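Local structure of Lmo0651 protein (Listeria monocytogenes serovar 1/2a, 6EP3) at residues B[14-19]-B[34-39]; B[122-127]-B[174-179]; B[168-173]-B[207-212]. The protein controls expression of the Agr system and mediates virulence in Listeria monocytogenes, probably as a GntR-family transcription factor that binds specific DNA sites. All blocks are in the same frame, centred on the assembly; numbering follows the deposited sequence.

Contact 1: B[14-19]-B[34-39]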
# COMPACT_ATOMS: atom_id res chain seq x y z
N ASN B 14 2.99 -21.33 -0.27
CA ASN B 14 2.14 -21.61 -1.42
C ASN B 14 0.98 -22.51 -1.02
O ASN B 14 -0.18 -22.22 -1.33
CB ASN B 14 2.96 -22.24 -2.54
CG ASN B 14 3.72 -21.20 -3.34
OD1 ASN B 14 4.83 -20.82 -2.99
ND2 ASN B 14 3.11 -20.74 -4.43
N LEU B 15 1.28 -23.58 -0.27
CA LEU B 15 0.23 -24.48 0.19
C LEU B 15 -0.86 -23.69 0.90
O LEU B 15 -2.03 -23.73 0.50
CB LEU B 15 0.83 -25.55 1.11
CG LEU B 15 1.44 -26.75 0.38
CD1 LEU B 15 1.94 -27.78 1.38
CD2 LEU B 15 0.44 -27.36 -0.59
N LEU B 16 -0.47 -22.92 1.92
CA LEU B 16 -1.45 -22.12 2.64
C LEU B 16 -2.19 -21.19 1.68
O LEU B 16 -3.42 -21.09 1.73
CB LEU B 16 -0.76 -21.32 3.74
CG LEU B 16 -1.67 -20.76 4.83
CD1 LEU B 16 -2.44 -21.90 5.49
CD2 LEU B 16 -0.87 -19.99 5.86
N LEU B 17 -1.45 -20.57 0.75
CA LEU B 17 -2.09 -19.64 -0.17
C LEU B 17 -3.15 -20.33 -1.00
O LEU B 17 -4.23 -19.76 -1.25
CB LEU B 17 -1.04 -19.01 -1.08
CG LEU B 17 -1.61 -18.11 -2.18
CD1 LEU B 17 -2.37 -16.95 -1.55
CD2 LEU B 17 -0.52 -17.60 -3.10
N GLU B 18 -2.91 -21.59 -1.38
CA GLU B 18 -3.89 -22.26 -2.20
C GLU B 18 -5.13 -22.60 -1.38
O GLU B 18 -6.25 -22.52 -1.88
CB GLU B 18 -3.28 -23.52 -2.82
CG GLU B 18 -1.99 -23.23 -3.58
CD GLU B 18 -2.17 -22.34 -4.80
OE1 GLU B 18 -1.29 -21.49 -5.06
OE2 GLU B 18 -3.23 -22.43 -5.45
N LYS B 19 -4.94 -22.87 -0.08
CA LYS B 19 -6.07 -23.04 0.82
C LYS B 19 -6.90 -21.78 0.91
O LYS B 19 -8.11 -21.84 1.18
CB LYS B 19 -5.59 -23.46 2.21
CG LYS B 19 -5.32 -24.94 2.36
CD LYS B 19 -5.45 -25.37 3.81
CE LYS B 19 -5.65 -26.87 3.93
NZ LYS B 19 -6.18 -27.23 5.28
N GLU B 34 -1.87 -25.00 14.54
CA GLU B 34 -1.44 -26.32 14.98
C GLU B 34 -1.95 -27.41 14.04
O GLU B 34 -1.21 -28.33 13.68
CB GLU B 34 -1.92 -26.57 16.41
CG GLU B 34 -1.97 -25.31 17.28
CD GLU B 34 -3.25 -24.49 17.07
OE1 GLU B 34 -4.26 -25.07 16.62
OE2 GLU B 34 -3.22 -23.27 17.34
N LYS B 35 -3.22 -27.31 13.64
CA LYS B 35 -3.77 -28.26 12.68
C LYS B 35 -3.15 -28.10 11.30
O LYS B 35 -2.98 -29.08 10.57
CB LYS B 35 -5.29 -28.10 12.60
CG LYS B 35 -5.98 -29.07 11.65
CD LYS B 35 -7.48 -29.08 11.85
CE LYS B 35 -7.84 -29.43 13.29
NZ LYS B 35 -9.31 -29.48 13.50
N LEU B 36 -2.81 -26.86 10.92
CA LEU B 36 -2.21 -26.63 9.61
C LEU B 36 -0.82 -27.23 9.52
O LEU B 36 -0.46 -27.83 8.50
CB LEU B 36 -2.18 -25.13 9.32
CG LEU B 36 -3.50 -24.44 8.96
CD1 LEU B 36 -3.33 -22.94 8.98
CD2 LEU B 36 -4.00 -24.91 7.61
N ALA B 37 -0.01 -27.06 10.57
CA ALA B 37 1.34 -27.64 10.55
C ALA B 37 1.28 -29.16 10.50
O ALA B 37 2.13 -29.80 9.87
CB ALA B 37 2.13 -27.16 11.77
N ARG B 38 0.28 -29.76 11.16
CA ARG B 38 0.13 -31.21 11.10
C ARG B 38 -0.24 -31.67 9.70
O ARG B 38 0.23 -32.72 9.24
CB ARG B 38 -0.94 -31.67 12.10
CG ARG B 38 -0.51 -31.60 13.56
CD ARG B 38 -1.69 -31.87 14.48
NE ARG B 38 -1.66 -31.03 15.67
CZ ARG B 38 -2.73 -30.55 16.29
NH1 ARG B 38 -3.94 -30.84 15.82
NH2 ARG B 38 -2.61 -29.80 17.37
N GLU B 39 -1.07 -30.89 9.00
CA GLU B 39 -1.53 -31.30 7.68
C GLU B 39 -0.40 -31.28 6.66
O GLU B 39 -0.31 -32.16 5.80
CB GLU B 39 -2.67 -30.39 7.23
CG GLU B 39 -3.19 -30.69 5.83
CD GLU B 39 -4.40 -29.85 5.47
OE1 GLU B 39 -4.91 -29.13 6.36
OE2 GLU B 39 -4.84 -29.92 4.31
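Lys-19 and Glu-39 form a salt bridge between helix 8-21 and helix 33-40. Their side chains come from opposite directions. The bond runs from Lys-19 NZ to Glu-39 OE1 at 2.5 Å, though its exact length is doubtful. The ammonium group lies on the syn side of OE1, 23° out of the carboxylate plane. It is also near the second oxygen, with Lys-19 NZ 3.2 Å from Glu-39 OE2. Both chains are extended beyond CG, and the last methylene of the lysine, CE, also lies against the carboxylate.

Beside the ion pair is a small apolar contact. Leu-16 CD1 touches Leu-36 CD1 at 3.7 Å, and the two side chains cross at about a right angle. Leu-16 carries its CG anti to the backbone N (chi1 -162°), and its CD1 methyl reaches the other helix. The other branch of Leu-36, CD2, lies between the two partners, near Leu-16 CD1 and 3.9 Å from Lys-19 NZ. The leucines are buried, whereas Glu-39 is exposed, so the salt bridge borders the apolar contact.

The helices are well separated here. Their local axes pass 11.8 Å apart at 117°, and the side chains fill the distance. Both helices belong to the winged helix-turn-helix fold of the GntR family. Helix 44-56, the recognition helix in this fold, packs on both leucines: Leu-16 touches Ile-51 and Leu-54, and Leu-36 touches Leu-47. The hairpin of strands 60-63 and 67-70 follows helix 44-56 as the wing.

Contact 2: B[122-127]-B[174-179]. With EDO (1,2-ethanediol), chain N.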
# COMPACT_ATOMS: atom_id res chain seq x y z
N TYR B 122 2.05 -12.88 -28.61
CA TYR B 122 2.31 -13.68 -29.80
C TYR B 122 2.47 -15.15 -29.43
O TYR B 122 2.03 -16.03 -30.18
CB TYR B 122 3.56 -13.16 -30.52
CG TYR B 122 4.05 -14.05 -31.64
CD1 TYR B 122 3.49 -13.97 -32.91
CD2 TYR B 122 5.08 -14.96 -31.42
CE1 TYR B 122 3.95 -14.79 -33.93
CE2 TYR B 122 5.53 -15.77 -32.44
CZ TYR B 122 4.97 -15.68 -33.69
OH TYR B 122 5.42 -16.49 -34.70
N LEU B 123 3.10 -15.43 -28.29
CA LEU B 123 3.31 -16.81 -27.85
C LEU B 123 2.11 -17.41 -27.15
O LEU B 123 2.14 -18.61 -26.84
CB LEU B 123 4.53 -16.88 -26.93
CG LEU B 123 5.88 -16.49 -27.51
CD1 LEU B 123 6.92 -16.43 -26.41
CD2 LEU B 123 6.31 -17.47 -28.61
N THR B 124 1.07 -16.62 -26.87
CA THR B 124 -0.13 -17.10 -26.17
C THR B 124 0.24 -17.66 -24.79
O THR B 124 -0.19 -18.75 -24.40
CB THR B 124 -0.91 -18.12 -27.00
OG1 THR B 124 -0.92 -17.71 -28.37
CG2 THR B 124 -2.35 -18.24 -26.51
N ASP B 125 1.05 -16.90 -24.07
CA ASP B 125 1.46 -17.21 -22.71
C ASP B 125 0.70 -16.25 -21.81
O ASP B 125 1.11 -15.10 -21.63
CB ASP B 125 2.98 -17.07 -22.55
CG ASP B 125 3.49 -17.65 -21.24
OD1 ASP B 125 2.73 -17.70 -20.25
OD2 ASP B 125 4.68 -18.02 -21.20
N LEU B 126 -0.42 -16.71 -21.25
CA LEU B 126 -1.36 -15.80 -20.59
C LEU B 126 -0.80 -15.25 -19.29
O LEU B 126 -0.91 -14.05 -19.02
CB LEU B 126 -2.68 -16.51 -20.33
CG LEU B 126 -3.89 -16.10 -21.16
CD1 LEU B 126 -5.11 -16.82 -20.63
CD2 LEU B 126 -4.07 -14.60 -21.11
N GLU B 127 -0.21 -16.11 -18.46
CA GLU B 127 0.33 -15.65 -17.18
C GLU B 127 1.45 -14.65 -17.40
O GLU B 127 1.51 -13.61 -16.74
CB GLU B 127 0.82 -16.84 -16.36
CG GLU B 127 -0.28 -17.74 -15.80
CD GLU B 127 -1.07 -18.46 -16.88
OE1 GLU B 127 -0.52 -18.70 -17.98
OE2 GLU B 127 -2.25 -18.79 -16.63
N GLU B 174 -8.14 -10.32 -29.36
CA GLU B 174 -8.51 -8.96 -29.73
C GLU B 174 -8.23 -7.99 -28.59
O GLU B 174 -7.65 -6.92 -28.80
CB GLU B 174 -9.98 -8.93 -30.13
CG GLU B 174 -10.42 -7.65 -30.82
CD GLU B 174 -11.83 -7.75 -31.37
OE1 GLU B 174 -12.77 -7.24 -30.73
OE2 GLU B 174 -12.00 -8.35 -32.46
N ILE B 175 -8.61 -8.36 -27.36
CA ILE B 175 -8.35 -7.50 -26.21
C ILE B 175 -6.85 -7.38 -25.96
O ILE B 175 -6.35 -6.29 -25.65
CB ILE B 175 -9.09 -8.03 -24.97
CG1 ILE B 175 -10.60 -7.81 -25.12
CG2 ILE B 175 -8.61 -7.33 -23.71
CD1 ILE B 175 -11.39 -8.34 -23.95
N ARG B 176 -6.11 -8.49 -26.10
CA ARG B 176 -4.67 -8.42 -25.90
C ARG B 176 -4.02 -7.48 -26.90
O ARG B 176 -3.17 -6.65 -26.53
CB ARG B 176 -4.05 -9.82 -26.02
CG ARG B 176 -4.34 -10.71 -24.84
CD ARG B 176 -3.24 -11.74 -24.66
NE ARG B 176 -2.91 -12.44 -25.89
CZ ARG B 176 -3.51 -13.56 -26.30
NH1 ARG B 176 -4.47 -14.10 -25.56
NH2 ARG B 176 -3.13 -14.14 -27.43
N GLU B 177 -4.41 -7.58 -28.17
CA GLU B 177 -3.80 -6.74 -29.20
C GLU B 177 -4.20 -5.28 -29.03
O GLU B 177 -3.38 -4.39 -29.25
CB GLU B 177 -4.20 -7.24 -30.59
CG GLU B 177 -3.52 -8.54 -30.97
CD GLU B 177 -3.97 -9.07 -32.32
OE1 GLU B 177 -4.90 -8.48 -32.91
OE2 GLU B 177 -3.39 -10.06 -32.79
N TRP B 178 -5.44 -5.03 -28.61
CA TRP B 178 -5.84 -3.66 -28.32
C TRP B 178 -5.03 -3.08 -27.17
O TRP B 178 -4.58 -1.92 -27.23
CB TRP B 178 -7.33 -3.61 -28.01
CG TRP B 178 -7.84 -2.23 -27.78
CD1 TRP B 178 -8.33 -1.37 -28.72
CD2 TRP B 178 -7.91 -1.54 -26.53
NE1 TRP B 178 -8.71 -0.19 -28.13
CE2 TRP B 178 -8.46 -0.27 -26.78
CE3 TRP B 178 -7.57 -1.89 -25.22
CZ2 TRP B 178 -8.67 0.66 -25.77
CZ3 TRP B 178 -7.78 -0.95 -24.21
CH2 TRP B 178 -8.32 0.31 -24.50
N THR B 179 -4.81 -3.87 -26.11
CA THR B 179 -4.01 -3.39 -24.99
C THR B 179 -2.57 -3.14 -25.40
O THR B 179 -1.95 -2.16 -24.97
CB THR B 179 -4.09 -4.39 -23.83
OG1 THR B 179 -5.46 -4.69 -23.55
CG2 THR B 179 -3.43 -3.83 -22.58
C1 EDO N . -10.43 -14.57 -29.74
O1 EDO N . -9.18 -14.36 -29.09
C2 EDO N . -11.34 -13.37 -29.49
O2 EDO N . -10.72 -12.20 -30.04
O HOH W 1 -3.21 -16.66 -29.20
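Arg-176 of helix 173-192 reaches toward Thr-124 and Leu-126 at a tight turn in the helical FCD domain. The turn joins helix 107-123 to helix 126-142. Thr-124 has positive phi and closes the first helix in a Schellman motif. Asp-125 is the N-cap of the second, and its OD2 also bonds Asn-128.

The arginine side chain leaves CB toward the turn. It also touches Tyr-129 of helix 126-142. The chain turns about the CG-CD bond (chi3 -50°), and the guanidinium comes up to the turn. NE is the first polar atom and bonds Ser-121 OG of helix 107-123. NH1 has its strongest partner in Phe-170 O, before helix 173-192. It also has a loose apolar neighbour, with Leu-126 CD2 at 4.5 Å from Arg-176 NH1. The approach is oblique, and so is that of Thr-124 CG2, which lies 4.3 Å from Arg-176 NH2. With a water at NH2, each nitrogen of this buried group has a polar partner, which probably fixes its rotation.

No direct hydrogen bond joins the two segments. A 1,2-ethanediol, probably from the crystallisation liquor, takes a bond from Glu-174 N near the start of helix 173-192. The polar link across the contact is the water. It lies at the guanidinium edge, in its plane; it accepts from Arg-176 NH2 at 3.1 Å and lies 2.7 Å from Thr-124 OG1.

Contact 3: B[168-173]-B[207-212]. With EDO (1,2-ethanediol), chain N.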
# COMPACT_ATOMS: atom_id res chain seq x y z
N ASN B 168 -8.63 -13.64 -17.25
CA ASN B 168 -9.45 -14.26 -18.28
C ASN B 168 -9.82 -13.28 -19.39
O ASN B 168 -10.04 -13.69 -20.53
CB ASN B 168 -10.71 -14.86 -17.65
CG ASN B 168 -10.41 -16.01 -16.72
OD1 ASN B 168 -9.26 -16.43 -16.59
ND2 ASN B 168 -11.43 -16.53 -16.05
N MET B 169 -9.90 -11.99 -19.06
CA MET B 169 -10.14 -10.96 -20.06
C MET B 169 -9.14 -11.04 -21.20
O MET B 169 -9.49 -10.84 -22.37
CB MET B 169 -10.08 -9.59 -19.37
CG MET B 169 -10.18 -8.39 -20.27
SD MET B 169 -9.86 -6.90 -19.29
CE MET B 169 -8.59 -7.48 -18.17
N PHE B 170 -7.89 -11.36 -20.89
CA PHE B 170 -6.85 -11.44 -21.90
C PHE B 170 -6.81 -12.79 -22.61
O PHE B 170 -5.88 -13.04 -23.38
CB PHE B 170 -5.49 -11.11 -21.27
CG PHE B 170 -5.42 -9.72 -20.71
CD1 PHE B 170 -5.56 -8.62 -21.55
CD2 PHE B 170 -5.24 -9.51 -19.36
CE1 PHE B 170 -5.50 -7.33 -21.04
CE2 PHE B 170 -5.18 -8.22 -18.84
CZ PHE B 170 -5.31 -7.13 -19.69
N LYS B 171 -7.79 -13.66 -22.37
CA LYS B 171 -7.94 -14.82 -23.24
C LYS B 171 -8.35 -14.41 -24.65
O LYS B 171 -8.15 -15.18 -25.59
CB LYS B 171 -8.97 -15.80 -22.66
CG LYS B 171 -8.52 -16.47 -21.37
CD LYS B 171 -9.55 -17.46 -20.85
CE LYS B 171 -9.04 -18.18 -19.62
NZ LYS B 171 -10.09 -19.05 -19.01
N SER B 172 -8.91 -13.22 -24.80
CA SER B 172 -9.27 -12.69 -26.11
C SER B 172 -8.03 -12.09 -26.78
O SER B 172 -7.42 -11.15 -26.24
CB SER B 172 -10.37 -11.64 -25.99
OG SER B 172 -10.32 -10.74 -27.08
N VAL B 173 -7.68 -12.63 -27.94
CA VAL B 173 -6.57 -12.08 -28.72
C VAL B 173 -6.87 -10.64 -29.10
O VAL B 173 -5.97 -9.79 -29.14
CB VAL B 173 -6.32 -12.95 -29.96
CG1 VAL B 173 -5.47 -12.20 -30.99
CG2 VAL B 173 -5.68 -14.28 -29.56
N ALA B 207 -10.41 2.73 -18.81
CA ALA B 207 -11.86 2.70 -18.94
C ALA B 207 -12.32 1.48 -19.73
O ALA B 207 -13.29 0.81 -19.35
CB ALA B 207 -12.36 3.98 -19.60
N GLU B 208 -11.62 1.18 -20.82
CA GLU B 208 -12.00 0.01 -21.61
C GLU B 208 -11.75 -1.28 -20.84
O GLU B 208 -12.57 -2.21 -20.90
CB GLU B 208 -11.24 0.01 -22.94
CG GLU B 208 -11.54 -1.20 -23.82
CD GLU B 208 -13.01 -1.31 -24.18
OE1 GLU B 208 -13.67 -0.25 -24.33
OE2 GLU B 208 -13.50 -2.45 -24.32
N LEU B 209 -10.65 -1.34 -20.08
CA LEU B 209 -10.42 -2.56 -19.31
C LEU B 209 -11.40 -2.70 -18.15
O LEU B 209 -11.75 -3.82 -17.77
CB LEU B 209 -8.98 -2.61 -18.80
CG LEU B 209 -7.92 -2.67 -19.91
CD1 LEU B 209 -6.53 -2.44 -19.35
CD2 LEU B 209 -8.01 -4.01 -20.63
N THR B 210 -11.91 -1.58 -17.62
CA THR B 210 -12.96 -1.63 -16.62
C THR B 210 -14.25 -2.16 -17.22
O THR B 210 -14.93 -3.01 -16.62
CB THR B 210 -13.18 -0.24 -16.03
OG1 THR B 210 -12.00 0.20 -15.35
CG2 THR B 210 -14.36 -0.23 -15.06
N ILE B 211 -14.61 -1.66 -18.40
CA ILE B 211 -15.77 -2.19 -19.11
C ILE B 211 -15.63 -3.69 -19.31
O ILE B 211 -16.57 -4.46 -19.07
CB ILE B 211 -15.97 -1.45 -20.45
CG1 ILE B 211 -16.72 -0.15 -20.24
CG2 ILE B 211 -16.72 -2.33 -21.43
CD1 ILE B 211 -18.19 -0.34 -19.94
N GLN B 212 -14.44 -4.13 -19.73
CA GLN B 212 -14.26 -5.56 -19.96
C GLN B 212 -14.30 -6.35 -18.66
O GLN B 212 -14.79 -7.49 -18.64
CB GLN B 212 -12.96 -5.82 -20.71
CG GLN B 212 -12.98 -5.35 -22.15
CD GLN B 212 -14.18 -5.86 -22.92
OE1 GLN B 212 -14.61 -7.00 -22.74
NE2 GLN B 212 -14.72 -5.02 -23.79
C1 EDO N . -10.43 -14.57 -29.74
O1 EDO N . -9.18 -14.36 -29.09
C2 EDO N . -11.34 -13.37 -29.49
O2 EDO N . -10.72 -12.20 -30.04
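Gln-212, whose CB rests against Met-169 of the facing loop, sends NE2 to Glu-208 OE2 one helical turn back. This bond is 2.9 Å from Gln-212 NE2 to Glu-208 OE2 and nearly straight, at 172°. Glu-208 OE2 lies in the plane of the amide and is met nearly along its C-O axis. At the other end of the amide, OE1 bonds Arg-215. The two bonds fix the rotation of the amide, while the CB end of the same side chain does the packing.

Met-169 has the largest share of the contact. Its sulfur meets both partners: Met-169 SD is 3.6 Å from Gln-212 CB and 3.7 Å from Leu-209 CD2. With CG anti to the backbone N (chi1 174°), the chain runs out toward helix 195-219, and it crosses both partners at about a right angle. Leu-209 CD2 is shared, since Phe-170 CE1 lies 4.2 Å from it. The Phe-170 ring also stacks edge-to-face with Tyr-129 and His-133 of helix 126-142.

The loop then ends at a helix start. Ser-172 is the N-cap of helix 173-192 and its OG bonds Ile-175 N. A 1,2-ethanediol, probably from the crystallisation liquor, accepts a bond at O1 from Val-173 N at 2.6 Å. Its O2 makes a weak bond with Ser-172 OG.

The loop between helices 147-163 and 173-192 is thus packed onto the C-terminal helix. This is interior packing of the all-helical FCD domain of GntR regulators.

Overall arrangement
Contact 1 lies in the GntR DNA-binding region, and contact 2 in the FCD domain. Contact 3 packs against contact 2. Contact 1 is remote from both, with centres 34 Å away in each case. Its nearest atoms stay about 11 Å from contact 2 and about 14 Å from contact 3. Contacts 2 and 3 have centres 10 Å apart and touch. They meet through the bond from Arg-176 NH1 to Phe-170 O, 2.8 Å long. Leu-126 CD2 packs on the same Phe-170 O at 3.3 Å. Their segments alternate along the chain. One 1,2-ethanediol bonds backbone N atoms of both, Val-173 and Glu-174, at the start of helix 173-192.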